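Local coordinates for protein propionate kinase (Francisella tularensis subsp. tularensis, PDB 3KHY) that probably transfers phosphate between ATP and acetate or propionate, as a magnesium-dependent homodimeric kinase of the acetokinase family, at residues 85-90 and 115-120; 95-100 and 137-142. One frame throughout, in Å; residues are numbered along the deposited sequence.

Interaction 1: 85-90 and 115-120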
ATOM      1  N   ARG A  85      11.763  24.706   8.838  1.00 24.80           N
ATOM      2  CA  ARG A  85      11.195  23.440   8.413  1.00 23.05           C
ATOM      3  C   ARG A  85      12.007  22.940   7.233  1.00 24.31           C
ATOM      4  O   ARG A  85      12.338  23.712   6.329  1.00 24.17           O
ATOM      5  CB  ARG A  85       9.736  23.625   7.986  1.00 28.62           C
ATOM      6  CG  ARG A  85       9.008  22.318   7.688  1.00 30.00           C
ATOM      7  CD  ARG A  85       7.524  22.586   7.409  1.00 29.56           C
ATOM      8  NE  ARG A  85       6.728  21.375   7.549  1.00 44.67           N
ATOM      9  CZ  ARG A  85       5.829  21.185   8.512  1.00 53.97           C
ATOM     10  NH1 ARG A  85       5.596  22.139   9.407  1.00 52.92           N
ATOM     11  NH2 ARG A  85       5.150  20.048   8.572  1.00 59.62           N
ATOM     12  N   VAL A  86      12.357  21.657   7.259  1.00 17.71           N
ATOM     13  CA  VAL A  86      12.952  20.996   6.115  1.00 18.42           C
ATOM     14  C   VAL A  86      12.147  19.731   5.852  1.00 22.09           C
ATOM     15  O   VAL A  86      12.011  18.889   6.733  1.00 20.08           O
ATOM     16  CB  VAL A  86      14.432  20.656   6.365  1.00 21.40           C
ATOM     17  CG1 VAL A  86      14.987  19.817   5.222  1.00 22.88           C
ATOM     18  CG2 VAL A  86      15.242  21.944   6.529  1.00 25.64           C
ATOM     19  N   VAL A  87      11.608  19.598   4.645  1.00 20.57           N
ATOM     20  CA  VAL A  87      10.689  18.500   4.356  1.00 18.55           C
ATOM     21  C   VAL A  87      11.353  17.124   4.342  1.00 17.17           C
ATOM     22  O   VAL A  87      10.741  16.143   4.763  1.00 18.85           O
ATOM     23  CB  VAL A  87       9.881  18.753   3.050  1.00 25.40           C
ATOM     24  CG1 VAL A  87       9.082  20.058   3.167  1.00 26.85           C
ATOM     25  CG2 VAL A  87      10.802  18.815   1.845  1.00 24.87           C
ATOM     26  N   HIS A  88      12.602  17.024   3.890  1.00 14.32           N
ATOM     27  CA  HIS A  88      13.219  15.701   3.788  1.00 19.00           C
ATOM     28  C   HIS A  88      14.682  15.651   4.223  1.00 19.99           C
ATOM     29  O   HIS A  88      15.531  16.307   3.625  1.00 22.95           O
ATOM     30  CB  HIS A  88      13.073  15.152   2.366  1.00 20.78           C
ATOM     31  CG  HIS A  88      12.927  13.666   2.303  1.00 16.44           C
ATOM     32  ND1 HIS A  88      13.856  12.805   2.840  1.00 13.77           N
ATOM     33  CD2 HIS A  88      11.960  12.886   1.760  1.00 18.50           C
ATOM     34  CE1 HIS A  88      13.476  11.557   2.626  1.00 17.41           C
ATOM     35  NE2 HIS A  88      12.327  11.579   1.972  1.00 16.94           N
ATOM     36  N   GLY A  89      14.964  14.859   5.261  1.00 20.86           N
ATOM     37  CA  GLY A  89      16.322  14.686   5.773  1.00 19.13           C
ATOM     38  C   GLY A  89      16.923  13.302   5.561  1.00 23.35           C
ATOM     39  O   GLY A  89      17.957  12.958   6.157  1.00 23.82           O
ATOM     40  N   GLY A  90      16.282  12.500   4.713  1.00 21.22           N
ATOM     41  CA  GLY A  90      16.785  11.175   4.377  1.00 18.44           C
ATOM     42  C   GLY A  90      17.121  10.361   5.613  1.00 21.96           C
ATOM     43  O   GLY A  90      16.447  10.465   6.640  1.00 20.76           O
ATOM     44  N   PRO A 115      13.391  17.232  -4.543  1.00 32.35           N
ATOM     45  CA  PRO A 115      14.092  18.094  -5.502  1.00 36.86           C
ATOM     46  C   PRO A 115      13.489  19.489  -5.653  1.00 35.07           C
ATOM     47  O   PRO A 115      14.191  20.390  -6.106  1.00 36.40           O
ATOM     48  CB  PRO A 115      13.985  17.311  -6.815  1.00 40.68           C
ATOM     49  CG  PRO A 115      12.773  16.446  -6.637  1.00 33.52           C
ATOM     50  CD  PRO A 115      12.788  16.054  -5.192  1.00 30.47           C
ATOM     51  N   LEU A 116      12.225  19.671  -5.280  1.00 33.68           N
ATOM     52  CA  LEU A 116      11.581  20.978  -5.424  1.00 41.45           C
ATOM     53  C   LEU A 116      11.547  21.796  -4.131  1.00 43.06           C
ATOM     54  O   LEU A 116      11.180  22.967  -4.150  1.00 53.35           O
ATOM     55  CB  LEU A 116      10.158  20.816  -5.956  1.00 45.74           C
ATOM     56  CG  LEU A 116      10.005  20.031  -7.257  1.00 58.64           C
ATOM     57  CD1 LEU A 116       8.534  19.792  -7.561  1.00 61.14           C
ATOM     58  CD2 LEU A 116      10.697  20.748  -8.412  1.00 63.27           C
ATOM     59  N   HIS A 117      11.918  21.186  -3.012  1.00 32.62           N
ATOM     60  CA  HIS A 117      11.796  21.870  -1.728  1.00 31.16           C
ATOM     61  C   HIS A 117      13.130  22.086  -1.025  1.00 35.69           C
ATOM     62  O   HIS A 117      13.377  23.163  -0.488  1.00 36.68           O
ATOM     63  CB  HIS A 117      10.859  21.103  -0.797  1.00 29.24           C
ATOM     64  CG  HIS A 117       9.433  21.103  -1.248  1.00 36.98           C
ATOM     65  ND1 HIS A 117       8.870  20.048  -1.932  1.00 45.33           N
ATOM     66  CD2 HIS A 117       8.459  22.035  -1.126  1.00 50.77           C
ATOM     67  CE1 HIS A 117       7.607  20.325  -2.202  1.00 51.42           C
ATOM     68  NE2 HIS A 117       7.333  21.527  -1.727  1.00 52.24           N
ATOM     69  N   ASN A 118      13.979  21.060  -1.008  1.00 27.20           N
ATOM     70  CA  ASN A 118      15.208  21.158  -0.239  1.00 30.09           C
ATOM     71  C   ASN A 118      16.109  22.301  -0.717  1.00 32.66           C
ATOM     72  O   ASN A 118      16.766  22.950   0.093  1.00 37.40           O
ATOM     73  CB  ASN A 118      15.950  19.811  -0.170  1.00 30.16           C
ATOM     74  CG  ASN A 118      15.446  18.918   0.972  1.00 33.18           C
ATOM     75  OD1 ASN A 118      14.352  19.113   1.492  1.00 31.18           O
ATOM     76  ND2 ASN A 118      16.258  17.944   1.367  1.00 34.53           N
ATOM     77  N   PRO A 119      16.140  22.557  -2.035  1.00 37.54           N
ATOM     78  CA  PRO A 119      16.898  23.726  -2.504  1.00 39.97           C
ATOM     79  C   PRO A 119      16.366  25.038  -1.929  1.00 40.86           C
ATOM     80  O   PRO A 119      17.160  25.870  -1.495  1.00 41.94           O
ATOM     81  CB  PRO A 119      16.694  23.691  -4.022  1.00 46.51           C
ATOM     82  CG  PRO A 119      16.451  22.254  -4.330  1.00 47.78           C
ATOM     83  CD  PRO A 119      15.678  21.714  -3.153  1.00 42.47           C
ATOM     84  N   ALA A 120      15.046  25.220  -1.931  1.00 38.52           N
ATOM     85  CA  ALA A 120      14.442  26.433  -1.376  1.00 39.52           C
ATOM     86  C   ALA A 120      14.686  26.549   0.133  1.00 38.45           C
ATOM     87  O   ALA A 120      14.906  27.644   0.647  1.00 35.09           O
ATOM     88  CB  ALA A 120      12.955  26.487  -1.688  1.00 37.20           C
TER
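Where strand 79-86 runs out into the loop beside the predicted active site, Asn-118, in the first turn of helix 118-131, is tied to the backbone of His-88. Its ND2 gives a hydrogen bond to His-88 O (2.9 Å) that is almost straight, 175° at the hydrogen, and lies both in the carbonyl plane and within 4° of the plane of the Asn-118 amide. The other half of that amide faces apolar groups: OD1 sits 3.8 Å from Val-86 CG1 and 3.6 Å from Val-87 CG2, buried with no polar partner. In this acetokinase, a member of the ASKHA superfamily, the end of strand 79-86 holds Arg-85, a predicted substrate-binding residue salt-bridged to Asp-142 and Glu-372. Val-87 points to the helix start; its chi1 of -59° turns CG1 away from the carbonyl carbon and leaves CG2 between the backbone N and that carbon, and CG2 reaches His-117 CB at 3.5 Å, approaching the imidazole obliquely. The His-88 ring leads away from the helix. Its ND1 accepts the Gly-90 N-H at 3.1 Å, nearly in the ring plane, while NE2 binds Leu-222 O; held at both nitrogens, the ring has its rotation fixed, and it meets Tyr-171 edge-to-face.

Interaction 2: 95-100 and 137-142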
ATOM      1  N   LYS A  95      16.977  13.668  14.176  1.00 20.16           N
ATOM      2  CA  LYS A  95      16.599  14.702  15.126  1.00 22.50           C
ATOM      3  C   LYS A  95      16.968  16.058  14.550  1.00 24.62           C
ATOM      4  O   LYS A  95      17.651  16.139  13.530  1.00 23.74           O
ATOM      5  CB  LYS A  95      17.343  14.493  16.444  1.00 30.39           C
ATOM      6  CG  LYS A  95      18.845  14.476  16.266  1.00 37.04           C
ATOM      7  CD  LYS A  95      19.589  14.268  17.576  1.00 44.65           C
ATOM      8  CE  LYS A  95      21.085  14.176  17.324  1.00 47.73           C
ATOM      9  NZ  LYS A  95      21.843  13.778  18.541  1.00 57.62           N
ATOM     10  N   SER A  96      16.516  17.124  15.200  1.00 23.08           N
ATOM     11  CA  SER A  96      16.816  18.476  14.749  1.00 27.11           C
ATOM     12  C   SER A  96      18.298  18.775  14.963  1.00 27.48           C
ATOM     13  O   SER A  96      18.932  18.166  15.818  1.00 27.51           O
ATOM     14  CB  SER A  96      15.940  19.482  15.497  1.00 24.66           C
ATOM     15  OG  SER A  96      14.557  19.173  15.294  1.00 25.00           O
ATOM     16  N   VAL A  97      18.850  19.702  14.184  1.00 23.29           N
ATOM     17  CA  VAL A  97      20.280  20.002  14.257  1.00 27.67           C
ATOM     18  C   VAL A  97      20.566  21.472  14.005  1.00 33.23           C
ATOM     19  O   VAL A  97      19.889  22.130  13.208  1.00 27.29           O
ATOM     20  CB  VAL A  97      21.101  19.206  13.212  1.00 35.19           C
ATOM     21  CG1 VAL A  97      21.006  17.717  13.472  1.00 35.35           C
ATOM     22  CG2 VAL A  97      20.638  19.555  11.795  1.00 30.10           C
ATOM     23  N   LEU A  98      21.577  21.987  14.693  1.00 30.08           N
ATOM     24  CA  LEU A  98      22.061  23.329  14.417  1.00 35.21           C
ATOM     25  C   LEU A  98      22.587  23.380  12.995  1.00 36.09           C
ATOM     26  O   LEU A  98      23.192  22.425  12.517  1.00 35.42           O
ATOM     27  CB  LEU A  98      23.166  23.712  15.396  1.00 37.98           C
ATOM     28  CG  LEU A  98      22.689  23.988  16.821  1.00 44.18           C
ATOM     29  CD1 LEU A  98      23.805  23.711  17.824  1.00 53.82           C
ATOM     30  CD2 LEU A  98      22.175  25.423  16.940  1.00 43.13           C
ATOM     31  N   ILE A  99      22.341  24.494  12.320  1.00 32.87           N
ATOM     32  CA  ILE A  99      22.817  24.695  10.962  1.00 35.11           C
ATOM     33  C   ILE A  99      24.287  25.070  10.967  1.00 37.96           C
ATOM     34  O   ILE A  99      24.670  26.071  11.562  1.00 38.52           O
ATOM     35  CB  ILE A  99      22.067  25.848  10.266  1.00 38.17           C
ATOM     36  CG1 ILE A  99      20.637  25.431   9.926  1.00 39.81           C
ATOM     37  CG2 ILE A  99      22.815  26.279   9.008  1.00 42.04           C
ATOM     38  CD1 ILE A  99      20.567  24.303   8.938  1.00 43.87           C
ATOM     39  N   ASN A 100      25.104  24.267  10.296  1.00 38.80           N
ATOM     40  CA  ASN A 100      26.494  24.618  10.041  1.00 47.68           C
ATOM     41  C   ASN A 100      26.921  24.007   8.718  1.00 45.80           C
ATOM     42  O   ASN A 100      26.131  23.327   8.066  1.00 40.94           O
ATOM     43  CB  ASN A 100      27.392  24.133  11.178  1.00 49.28           C
ATOM     44  CG  ASN A 100      27.119  22.699  11.551  1.00 50.84           C
ATOM     45  OD1 ASN A 100      27.347  21.787  10.757  1.00 47.54           O
ATOM     46  ND2 ASN A 100      26.614  22.486  12.761  1.00 51.43           N
ATOM     47  N   GLN A 137      20.843  29.016  13.927  1.00 36.50           N
ATOM     48  CA  GLN A 137      19.759  28.479  13.119  1.00 32.43           C
ATOM     49  C   GLN A 137      19.652  26.969  13.303  1.00 30.03           C
ATOM     50  O   GLN A 137      20.659  26.278  13.483  1.00 32.98           O
ATOM     51  CB  GLN A 137      19.957  28.836  11.646  1.00 36.32           C
ATOM     52  CG  GLN A 137      20.222  30.314  11.413  1.00 40.29           C
ATOM     53  CD  GLN A 137      20.120  30.706   9.954  1.00 45.07           C
ATOM     54  OE1 GLN A 137      21.058  31.256   9.384  1.00 60.59           O
ATOM     55  NE2 GLN A 137      18.981  30.429   9.344  1.00 37.74           N
ATOM     56  N   VAL A 138      18.424  26.467  13.267  1.00 28.64           N
ATOM     57  CA  VAL A 138      18.155  25.047  13.466  1.00 25.82           C
ATOM     58  C   VAL A 138      17.257  24.516  12.347  1.00 25.64           C
ATOM     59  O   VAL A 138      16.337  25.206  11.904  1.00 26.17           O
ATOM     60  CB  VAL A 138      17.481  24.800  14.835  1.00 27.75           C
ATOM     61  CG1 VAL A 138      16.855  23.403  14.900  1.00 25.02           C
ATOM     62  CG2 VAL A 138      18.485  24.995  15.967  1.00 27.36           C
ATOM     63  N   ALA A 139      17.549  23.298  11.883  1.00 27.93           N
ATOM     64  CA  ALA A 139      16.716  22.619  10.890  1.00 23.62           C
ATOM     65  C   ALA A 139      15.891  21.514  11.564  1.00 23.02           C
ATOM     66  O   ALA A 139      16.428  20.710  12.331  1.00 22.73           O
ATOM     67  CB  ALA A 139      17.577  22.035   9.795  1.00 24.96           C
ATOM     68  N   VAL A 140      14.589  21.497  11.285  1.00 22.13           N
ATOM     69  CA  VAL A 140      13.675  20.508  11.846  1.00 19.90           C
ATOM     70  C   VAL A 140      13.015  19.762  10.685  1.00 16.81           C
ATOM     71  O   VAL A 140      12.305  20.371   9.876  1.00 19.62           O
ATOM     72  CB  VAL A 140      12.592  21.190  12.699  1.00 20.71           C
ATOM     73  CG1 VAL A 140      11.650  20.153  13.307  1.00 23.80           C
ATOM     74  CG2 VAL A 140      13.230  22.063  13.795  1.00 24.10           C
ATOM     75  N   PHE A 141      13.240  18.453  10.615  1.00 18.19           N
ATOM     76  CA  PHE A 141      12.895  17.655   9.435  1.00 14.68           C
ATOM     77  C   PHE A 141      11.569  16.908   9.582  1.00 17.93           C
ATOM     78  O   PHE A 141      11.336  16.261  10.602  1.00 17.52           O
ATOM     79  CB  PHE A 141      14.015  16.645   9.154  1.00 17.37           C
ATOM     80  CG  PHE A 141      15.384  17.260   9.113  1.00 21.96           C
ATOM     81  CD1 PHE A 141      15.908  17.728   7.919  1.00 22.68           C
ATOM     82  CD2 PHE A 141      16.132  17.395  10.273  1.00 20.86           C
ATOM     83  CE1 PHE A 141      17.174  18.318   7.879  1.00 22.03           C
ATOM     84  CE2 PHE A 141      17.391  17.980  10.245  1.00 21.13           C
ATOM     85  CZ  PHE A 141      17.913  18.441   9.044  1.00 22.00           C
ATOM     86  N   ASP A 142      10.719  16.983   8.554  1.00 17.99           N
ATOM     87  CA  ASP A 142       9.425  16.290   8.555  1.00 17.03           C
ATOM     88  C   ASP A 142       9.609  14.778   8.589  1.00 14.02           C
ATOM     89  O   ASP A 142       8.663  14.038   8.860  1.00 17.23           O
ATOM     90  CB  ASP A 142       8.612  16.633   7.301  1.00 22.11           C
ATOM     91  CG  ASP A 142       8.184  18.094   7.248  1.00 30.91           C
ATOM     92  OD1 ASP A 142       8.228  18.788   8.285  1.00 34.38           O
ATOM     93  OD2 ASP A 142       7.799  18.547   6.150  1.00 30.20           O
TER
HETATM   94  O   HOH W   1      13.924  17.175  13.178  1.00 17.47           O
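The Phe-141 ring receives segment 95-100 at its edge: Val-97 CG2 lies in the ring plane, 3.9 Å from Phe-141 CE2, and Lys-95 O comes to the same edge at 3.8 Å from CE2. This carbonyl oxygen is buried without a polar partner. Beyond the two segments Phe-93 stacks on the ring, and Ile-107 of helix 101-109 touches it. With chi1 at -51°, Phe-141 CG stands beside its own backbone N, anti to the carbonyl carbon, and the ring's far end is brought nearer to Val-97. Backbone bonds join the two segments: Val-97 and Ala-139 form an antiparallel hydrogen-bonded pair, in which Val-97 N reaches Ala-139 O at 3.2 Å and Ala-139 N returns to Val-97 O at 2.9 Å. The short strand 97-98 is thus added antiparallel to strand 137-141, as the outermost strand at one edge of the mixed sheet within this chain. One step on, Leu-98 and Val-138 make a non-hydrogen-bonded pair, and Ile-99 N binds Gln-137 O at 2.7 Å.

Side chains line both faces. On one, Leu-98 CD2 packs against Val-138 CG2; on the other, Ile-99 CD1 rests 3.8 Å from Ala-139 CB, with Leu-104 and Ile-107 close by. Ser-96 OG sits over the methyls of Val-140, hydrogen-bonds to Glu-379, and accepts from a water at 3.0 Å, which in turn accepts the Phe-141 N-H.

In the fold
Interactions 1 and 2 lie with centres about 12 Å apart, on the same side of the chain's centre, and meet in one mixed sheet where strands 79-86 and 137-141 run side by side. Along the chain their segments alternate: 85-90, 95-100, 115-120, then 137-142, with helix 101-109 following strand 97-98 and helix 118-131 leading into strand 137-141. Probable backbone hydrogen bonds from Val-86 N to Val-140 O and from Asp-142 N to Val-86 O join the two directly, while Val-86 CG1 packs on Phe-141. The two strand ends thereby set Arg-85, a predicted substrate-binding residue, beside Asp-142, the predicted proton donor or acceptor, consistent with one shared catalytic site.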